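Local coordinates for protein aminopeptidase, putative (Trypanosoma brucei brucei, PDB 5NSM) that probably removes amino-terminal residues such as leucine from peptides, as a metal-dependent aminopeptidase of the M17 family that binds two manganese ions and assembles from six chains, at residues V284-K289 and V395-A400; G290-C295 and H311-A316. All coordinates share one frame; numbering follows the deposited sequence.

Interaction 1 (V284-K289 and V395-A400). With MN (manganese (II) ion), chain O.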
loop_
_atom_site.group_PDB
_atom_site.type_symbol
_atom_site.label_atom_id
_atom_site.label_comp_id
_atom_site.label_asym_id
_atom_site.label_seq_id
_atom_site.Cartn_x
_atom_site.Cartn_y
_atom_site.Cartn_z
ATOM N N VAL A 284 45.164 -3.991 -13.130
ATOM C CA VAL A 284 43.793 -4.153 -12.650
ATOM C C VAL A 284 43.262 -2.808 -12.201
ATOM O O VAL A 284 43.896 -2.114 -11.427
ATOM C CB VAL A 284 43.696 -5.138 -11.479
ATOM C CG1 VAL A 284 42.252 -5.304 -11.004
ATOM C CG2 VAL A 284 44.260 -6.492 -11.859
ATOM N N SER A 285 42.084 -2.466 -12.706
ATOM C CA SER A 285 41.367 -1.234 -12.306
ATOM C C SER A 285 40.179 -1.586 -11.435
ATOM O O SER A 285 39.309 -2.330 -11.832
ATOM C CB SER A 285 40.893 -0.455 -13.508
ATOM O OG SER A 285 41.951 0.257 -14.134
ATOM N N LEU A 286 40.199 -1.088 -10.218
ATOM C CA LEU A 286 39.095 -1.240 -9.295
ATOM C C LEU A 286 38.188 -0.014 -9.356
ATOM O O LEU A 286 38.649 1.114 -9.442
ATOM C CB LEU A 286 39.571 -1.417 -7.860
ATOM C CG LEU A 286 40.656 -2.470 -7.607
ATOM C CD1 LEU A 286 41.139 -2.380 -6.164
ATOM C CD2 LEU A 286 40.139 -3.860 -7.912
ATOM N N VAL A 287 36.890 -0.256 -9.281
ATOM C CA VAL A 287 35.882 0.818 -9.267
ATOM C C VAL A 287 34.822 0.509 -8.222
ATOM O O VAL A 287 34.241 -0.549 -8.229
ATOM C CB VAL A 287 35.218 0.965 -10.632
ATOM C CG1 VAL A 287 34.270 2.155 -10.655
ATOM C CG2 VAL A 287 36.272 1.124 -11.722
ATOM N N GLY A 288 34.602 1.439 -7.305
ATOM C CA GLY A 288 33.671 1.214 -6.192
ATOM C C GLY A 288 32.551 2.228 -6.073
ATOM O O GLY A 288 32.767 3.431 -6.188
ATOM N N LYS A 289 31.361 1.714 -5.816
ATOM C CA LYS A 289 30.150 2.550 -5.567
ATOM C C LYS A 289 30.298 3.132 -4.178
ATOM O O LYS A 289 30.232 2.422 -3.190
ATOM C CB LYS A 289 28.836 1.745 -5.675
ATOM C CG LYS A 289 27.547 2.506 -5.339
ATOM C CD LYS A 289 26.294 1.636 -5.322
ATOM C CE LYS A 289 25.060 2.439 -4.883
ATOM N NZ LYS A 289 23.738 1.782 -4.655
ATOM N N VAL A 395 42.043 -6.069 -16.485
ATOM C CA VAL A 395 40.858 -6.477 -15.730
ATOM C C VAL A 395 40.272 -5.269 -15.037
ATOM O O VAL A 395 40.980 -4.483 -14.435
ATOM C CB VAL A 395 41.170 -7.522 -14.630
ATOM C CG1 VAL A 395 39.902 -7.944 -13.890
ATOM C CG2 VAL A 395 41.846 -8.743 -15.224
ATOM N N VAL A 396 38.957 -5.155 -15.132
ATOM C CA VAL A 396 38.205 -4.149 -14.389
ATOM C C VAL A 396 37.327 -4.900 -13.401
ATOM O O VAL A 396 36.571 -5.771 -13.778
ATOM C CB VAL A 396 37.326 -3.272 -15.287
ATOM C CG1 VAL A 396 36.458 -2.314 -14.447
ATOM C CG2 VAL A 396 38.176 -2.474 -16.245
ATOM N N ILE A 397 37.425 -4.509 -12.148
ATOM C CA ILE A 397 36.585 -5.060 -11.092
ATOM C C ILE A 397 35.775 -3.929 -10.482
ATOM O O ILE A 397 36.329 -2.986 -9.938
ATOM C CB ILE A 397 37.400 -5.725 -9.989
ATOM C CG1 ILE A 397 38.272 -6.835 -10.571
ATOM C CG2 ILE A 397 36.480 -6.285 -8.898
ATOM C CD1 ILE A 397 39.205 -7.467 -9.557
ATOM N N ASP A 398 34.465 -3.997 -10.605
ATOM C CA ASP A 398 33.640 -3.004 -9.907
ATOM C C ASP A 398 32.900 -3.688 -8.785
ATOM O O ASP A 398 32.391 -4.795 -8.933
ATOM C CB ASP A 398 32.720 -2.213 -10.840
ATOM C CG ASP A 398 31.505 -2.990 -11.257
ATOM O OD1 ASP A 398 30.592 -3.140 -10.395
ATOM O OD2 ASP A 398 31.458 -3.435 -12.412
ATOM N N MET A 399 32.881 -3.025 -7.654
ATOM C CA MET A 399 32.219 -3.578 -6.460
ATOM C C MET A 399 31.196 -2.571 -5.958
ATOM O O MET A 399 31.476 -1.393 -5.851
ATOM C CB MET A 399 33.209 -3.908 -5.361
ATOM C CG MET A 399 34.326 -4.845 -5.818
ATOM S SD MET A 399 35.373 -5.330 -4.432
ATOM C CE MET A 399 34.652 -6.891 -3.987
ATOM N N ALA A 400 30.006 -3.053 -5.688
ATOM C CA ALA A 400 28.897 -2.162 -5.382
ATOM C C ALA A 400 27.786 -2.840 -4.607
ATOM O O ALA A 400 27.420 -3.964 -4.884
ATOM C CB ALA A 400 28.350 -1.595 -6.677
HETATM MN MN MN O . 22.219 2.826 -3.861
HETATM O O HOH W 1 21.567 1.166 -2.850
#

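Interaction 2 (G290-C295 and H311-A316). With MN (manganese (II) ion), chain O; MN (manganese (II) ion), chain N.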
loop_
_atom_site.group_PDB
_atom_site.type_symbol
_atom_site.label_atom_id
_atom_site.label_comp_id
_atom_site.label_asym_id
_atom_site.label_seq_id
_atom_site.Cartn_x
_atom_site.Cartn_y
_atom_site.Cartn_z
ATOM N N GLY A 290 30.530 4.428 -4.126
ATOM C CA GLY A 290 30.676 5.147 -2.849
ATOM C C GLY A 290 29.508 6.076 -2.550
ATOM O O GLY A 290 29.673 7.257 -2.353
ATOM N N ILE A 291 28.323 5.501 -2.521
ATOM C CA ILE A 291 27.115 6.249 -2.169
ATOM C C ILE A 291 27.039 6.283 -0.648
ATOM O O ILE A 291 26.615 5.380 0.038
ATOM C CB ILE A 291 25.822 5.730 -2.802
ATOM C CG1 ILE A 291 25.929 5.775 -4.316
ATOM C CG2 ILE A 291 24.629 6.557 -2.323
ATOM C CD1 ILE A 291 26.136 7.152 -4.928
ATOM N N VAL A 292 27.519 7.394 -0.164
ATOM C CA VAL A 292 27.692 7.689 1.262
ATOM C C VAL A 292 26.362 7.644 2.045
ATOM O O VAL A 292 26.297 7.281 3.217
ATOM C CB VAL A 292 28.477 9.006 1.272
ATOM C CG1 VAL A 292 27.961 9.983 2.244
ATOM C CG2 VAL A 292 29.953 8.696 1.484
ATOM N N TYR A 293 25.313 8.026 1.347
ATOM C CA TYR A 293 23.933 7.797 1.789
ATOM C C TYR A 293 22.978 7.841 0.584
ATOM O O TYR A 293 23.090 8.720 -0.253
ATOM C CB TYR A 293 23.507 8.826 2.825
ATOM C CG TYR A 293 22.226 8.514 3.566
ATOM C CD1 TYR A 293 22.161 7.486 4.497
ATOM C CD2 TYR A 293 21.076 9.254 3.346
ATOM C CE1 TYR A 293 20.986 7.200 5.183
ATOM C CE2 TYR A 293 19.897 8.987 4.051
ATOM C CZ TYR A 293 19.860 7.958 4.962
ATOM O OH TYR A 293 18.710 7.684 5.650
ATOM N N ASP A 294 22.106 6.836 0.509
ATOM C CA ASP A 294 21.141 6.621 -0.610
ATOM C C ASP A 294 19.769 6.877 -0.036
ATOM O O ASP A 294 19.147 5.977 0.509
ATOM C CB ASP A 294 21.250 5.175 -1.212
ATOM C CG ASP A 294 20.560 5.006 -2.581
ATOM O OD1 ASP A 294 19.935 5.997 -2.986
ATOM O OD2 ASP A 294 20.633 3.895 -3.271
ATOM N N CYS A 295 19.328 8.121 -0.079
ATOM C CA CYS A 295 17.929 8.432 0.331
ATOM C C CYS A 295 16.925 8.072 -0.784
ATOM O O CYS A 295 15.733 8.027 -0.566
ATOM C CB CYS A 295 17.752 9.890 0.768
ATOM S SG CYS A 295 17.379 11.096 -0.518
ATOM N N HIS A 311 25.303 2.083 4.539
ATOM C CA HIS A 311 26.064 0.954 4.000
ATOM C C HIS A 311 26.252 1.010 2.486
ATOM O O HIS A 311 26.958 0.185 1.924
ATOM C CB HIS A 311 25.409 -0.389 4.324
ATOM C CG HIS A 311 25.300 -0.697 5.780
ATOM N ND1 HIS A 311 24.418 -1.630 6.267
ATOM C CD2 HIS A 311 25.938 -0.187 6.860
ATOM C CE1 HIS A 311 24.523 -1.692 7.579
ATOM N NE2 HIS A 311 25.438 -0.823 7.967
ATOM N N ASP A 312 25.637 1.992 1.831
ATOM C CA ASP A 312 25.629 2.058 0.341
ATOM C C ASP A 312 26.998 2.461 -0.270
ATOM O O ASP A 312 27.142 2.598 -1.463
ATOM C CB ASP A 312 24.494 2.967 -0.208
ATOM C CG ASP A 312 23.875 2.427 -1.483
ATOM O OD1 ASP A 312 23.919 1.195 -1.667
ATOM O OD2 ASP A 312 23.314 3.195 -2.329
ATOM N N MET A 313 27.982 2.656 0.593
ATOM C CA MET A 313 29.354 2.916 0.169
ATOM C C MET A 313 30.261 1.700 0.401
ATOM O O MET A 313 31.477 1.810 0.390
ATOM C CB MET A 313 29.907 4.199 0.809
ATOM C CG MET A 313 29.583 4.442 2.272
ATOM S SD MET A 313 30.082 3.099 3.338
ATOM C CE MET A 313 31.867 3.238 3.244
ATOM N N GLY A 314 29.647 0.559 0.665
ATOM C CA GLY A 314 30.373 -0.657 1.033
ATOM C C GLY A 314 31.300 -1.173 -0.063
ATOM O O GLY A 314 32.304 -1.803 0.210
ATOM N N GLY A 315 30.923 -0.919 -1.295
ATOM C CA GLY A 315 31.737 -1.279 -2.459
ATOM C C GLY A 315 32.995 -0.399 -2.587
ATOM O O GLY A 315 34.063 -0.888 -2.918
ATOM N N ALA A 316 32.844 0.897 -2.333
ATOM C CA ALA A 316 33.982 1.831 -2.309
ATOM C C ALA A 316 34.941 1.530 -1.129
ATOM O O ALA A 316 36.145 1.578 -1.270
ATOM C CB ALA A 316 33.518 3.257 -2.229
HETATM MN MN MN O . 22.219 2.826 -3.861
HETATM MN MN MN N . 19.385 3.637 -4.772
HETATM O O HOH W 1 21.567 1.166 -2.850
#

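Interaction 1 (V284-K289 and V395-A400)
Lys289 and Ala400 meet where two neighbouring parallel strands, 284-289 and 395-400, approach the metal site from within the central sheet of the M17 catalytic domain. Lys289 CB lies 3.5 Å from Ala400 CB. CG, set anti to the backbone N (chi1 176°), starts a fully extended chain. CG passes the same methyl more distantly, CD lies 4.1 Å from Ala400 CB, and CE continues past the strand. NZ then binds manganese chain O at 2.0 Å, in a shell shared with water 1, Asp294, Asp312 and Glu373. The straight chain carries the amine from the C-terminal end of the strand pair to the ion.

Behind this lysine, five backbone hydrogen bonds join the strands. Ser285, Val287 and Lys289 donate to Val395, Ile397 and Met399, while Ile397 and Met399 donate back to Ser285 and Val287. The Val287 N bond to Ile397 O is slightly off line, with the donor tilted 16° from the carbonyl plane.

On one face, Leu286 and Ile397 lie side by side, and Leu286 CD2 rests 3.9 Å from Ile397 CB. Ile397 CD1 also reaches Val284 CG1, at 4.0 Å. Helix 314-328 packs on Leu286 and Met399, while helix 511-519 packs on Val395, Ile397 and Met399, so this apolar seam is buried between the sheet and the two helices.

The other face carries Ser285, Val287, Val396 and Asp398, the first three packing on helix 374-387. Ser285 OG is hydrogen-bonded to Ser336 OG on the strand flanking the other side of 284-289. The buried Asp398 carboxylate turns from the strand pair toward strand 490-495, where OD1 bonds His493 ND1 and OD2 bonds His491 NE2. Its stem stays in the contact: Asp398 CB stands 3.4 Å from Val287 O, and Asp398 CA makes a CA-H...O contact with that same oxygen at 3.0 Å.

Interaction 2 (G290-C295 and H311-A316)
Asp312 lays its side chain alongside that of Ile291, both pointing the same way, with Asp312 OD2 3.6 Å from Ile291 CB and about as far from CG2. The carboxylate thus has an aliphatic wall on one flank and metal at its end. OD2 binds manganese chain O at 1.9 Å, while OD1 turns aside to a hydrogen bond with Thr401 OG1, a second-shell contact that helps fix the rotation of the carboxylate.

Asp294 meets Asp312 at the ion. A chi1 of -165° swings the Asp294 carboxylate away from its own backbone N, placing OD2 between the two manganese ions, each bound at 2.0 Å, whereas OD1 accepts a hydrogen bond from Asn344 ND2. The two OD2 atoms come within 2.9 Å of each other, a spacing made possible by the cation they share. This is the two-metal centre expected of an M17 aminopeptidase, seated near the corner the chain turns at Val292. Lys289, Glu373 and water 1 complete the ligands of manganese chain O, and Asp371 also binds manganese chain N.

Away from the ions, the loop entering helix 314-328 lies against strand 283-291, within the beta-alpha-beta crossover from that strand through the helix to strand 334-344. Ile291 N gives Asp312 O only a weak hydrogen bond, 3.3 Å long and bent to 130° at the hydrogen. Met313, at the N-cap position, sets CB against Ile291 O and brings CG 3.9 Å from Val292 CA; helix 196-214 packs on its side chain. In the first turn of the helix, Ala316 presses its methyl onto the backbone of Gly290, Ala316 CB lying 3.5 Å from Gly290 CA.

In the fold
Both contacts are buried in the catalytic domain and share strand 283-291, interaction 2 being nested within the chain loop that interaction 1 closes. Their centres are about 15 Å apart. Interaction 1 is sheet interior, built from regular backbone hydrogen bonds and aliphatic packing, with metal chemistry confined to one end. In interaction 2 the chain turns its corner and meets a loop and the start of a helix, a single weak backbone bond crosses, and carboxylates bound to manganese dominate. The two join at manganese chain O, where Lys289 NZ and Asp312 OD2, 2.8 Å apart, are ligands of the same ion. Helix 314-328 also links them: Lys289 O probably accepts a hydrogen bond from Ala316 N, and Met399 packs against Gly315.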